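Local coordinates for geranylgeranyl pyrophosphate synthase (Geoglobus acetivorans, PDB 5JFQ), which catalyses the magnesium-dependent addition of three isopentenyl diphosphate units to dimethylallyl diphosphate, giving geranylgeranyl diphosphate with some farnesyl diphosphate, at residues B[143-146]-B[147-151]. Numbering follows the deposited sequence.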
loop_
_atom_site.group_PDB
_atom_site.type_symbol
_atom_site.label_atom_id
_atom_site.label_comp_id
_atom_site.label_asym_id
_atom_site.label_seq_id
_atom_site.Cartn_x
_atom_site.Cartn_y
_atom_site.Cartn_z
ATOM N N VAL B 143 -2.000 -5.751 -10.481
ATOM C CA VAL B 143 -3.118 -4.856 -10.730
ATOM C C VAL B 143 -2.922 -3.552 -9.971
ATOM O O VAL B 143 -3.061 -2.459 -10.536
ATOM C CB VAL B 143 -4.427 -5.585 -10.351
ATOM C CG1 VAL B 143 -5.571 -4.624 -10.126
ATOM C CG2 VAL B 143 -4.768 -6.616 -11.413
ATOM N N CYS B 144 -2.547 -3.646 -8.693
ATOM C CA CYS B 144 -2.328 -2.450 -7.891
ATOM C C CYS B 144 -1.155 -1.632 -8.422
ATOM O O CYS B 144 -1.195 -0.399 -8.413
ATOM C CB CYS B 144 -2.109 -2.847 -6.433
ATOM S SG CYS B 144 -3.596 -3.527 -5.635
ATOM N N VAL B 145 -0.101 -2.296 -8.895
ATOM C CA VAL B 145 0.993 -1.558 -9.514
ATOM C C VAL B 145 0.476 -0.787 -10.714
ATOM O O VAL B 145 0.849 0.370 -10.933
ATOM C CB VAL B 145 2.139 -2.510 -9.905
ATOM C CG1 VAL B 145 3.187 -1.779 -10.721
ATOM C CG2 VAL B 145 2.767 -3.151 -8.662
ATOM N N GLU B 146 -0.414 -1.402 -11.495
ATOM C CA GLU B 146 -0.869 -0.770 -12.725
ATOM C C GLU B 146 -1.804 0.396 -12.443
ATOM O O GLU B 146 -1.716 1.428 -13.111
ATOM C CB GLU B 146 -1.535 -1.796 -13.629
ATOM C CG GLU B 146 -0.537 -2.730 -14.280
ATOM C CD GLU B 146 -0.953 -3.122 -15.681
ATOM O OE1 GLU B 146 -1.708 -4.109 -15.819
ATOM O OE2 GLU B 146 -0.543 -2.427 -16.643
ATOM N N ILE B 147 -2.695 0.262 -11.455
ATOM C CA ILE B 147 -3.509 1.406 -11.040
ATOM C C ILE B 147 -2.620 2.590 -10.694
ATOM O O ILE B 147 -2.906 3.730 -11.076
ATOM C CB ILE B 147 -4.421 1.036 -9.852
ATOM C CG1 ILE B 147 -5.245 -0.218 -10.152
ATOM C CG2 ILE B 147 -5.319 2.219 -9.474
ATOM C CD1 ILE B 147 -6.241 -0.533 -9.076
ATOM N N CYS B 148 -1.534 2.341 -9.962
ATOM C CA CYS B 148 -0.583 3.403 -9.651
ATOM C C CYS B 148 0.057 3.939 -10.924
ATOM O O CYS B 148 0.212 5.154 -11.096
ATOM C CB CYS B 148 0.495 2.884 -8.695
ATOM S SG CYS B 148 -0.099 2.337 -7.090
ATOM N N GLU B 149 0.463 3.035 -11.817
ATOM C CA GLU B 149 0.970 3.458 -13.112
ATOM C C GLU B 149 -0.076 4.287 -13.855
ATOM O O GLU B 149 0.254 5.306 -14.467
ATOM C CB GLU B 149 1.395 2.237 -13.930
ATOM C CG GLU B 149 2.605 1.502 -13.367
ATOM C CD GLU B 149 3.000 0.296 -14.204
ATOM O OE1 GLU B 149 2.218 -0.075 -15.109
ATOM O OE2 GLU B 149 4.086 -0.288 -13.962
ATOM N N GLY B 150 -1.347 3.890 -13.768
ATOM C CA GLY B 150 -2.400 4.647 -14.421
ATOM C C GLY B 150 -2.597 6.024 -13.812
ATOM O O GLY B 150 -2.606 7.035 -14.523
ATOM N N GLN B 151 -2.765 6.084 -12.488
ATOM C CA GLN B 151 -2.962 7.373 -11.832
ATOM C C GLN B 151 -1.807 8.319 -12.126
ATOM O O GLN B 151 -2.012 9.522 -12.328
ATOM C CB GLN B 151 -3.135 7.179 -10.325
ATOM C CG GLN B 151 -3.216 8.484 -9.509
ATOM C CD GLN B 151 -4.445 9.342 -9.836
ATOM O OE1 GLN B 151 -5.318 8.941 -10.609
ATOM N NE2 GLN B 151 -4.512 10.534 -9.239
#
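From Ile-147 N to Val-143 O, Cys-148 N to Cys-144 O, Glu-149 N to Val-145 O and Gly-150 N to Glu-146 O, four successive i to i+4 hydrogen bonds, with N-H...O angles all above 150°, define about two turns of continuous alpha-helix. Among the side chains, Val-145 and Glu-149 meet four residues apart, Glu-146 and Glu-149 three. CG of Glu-149 stands beside its backbone N (chi1 -67°), and beyond it the extended chain crosses Val-145, so that OE2 of Glu-149 lies 3.7 Å from CG1 of Val-145. OE2 of Glu-149 is also hydrogen-bonded to the hydroxyl of Tyr-33 of the second subunit, which packs on Val-145 as well. The other oxygen, OE1, faces Glu-146: Glu-149 OE1 is 3.9 Å from Glu-146 OE2, with the carboxylate planes 86° apart, nearly perpendicular. Two like charges this close would probably repel, and the salt bridge from OE1 of Glu-146 to Arg-173 probably offsets part of that cost. With an alanine at Glu-149, the hydroxyl of Tyr-33 in the second subunit is likely to lose this partner, and a gap to open beside CG1 of Val-145. On another side of the helix, CD1 of Ile-147 approaches CG1 of Val-143 at 4.3 Å, a loose apolar contact, and Ile-147 also packs on Thr-80 of helix 67-88. The side chain of Ile-147 comes within about 4 Å of that of Lys-175, which by similarity binds dimethylallyl diphosphate. Helix 130-159 thus turns one side to the second subunit and another toward the probable substrate site, an arrangement consistent with the all-helical fold of dimeric trans-prenyltransferases.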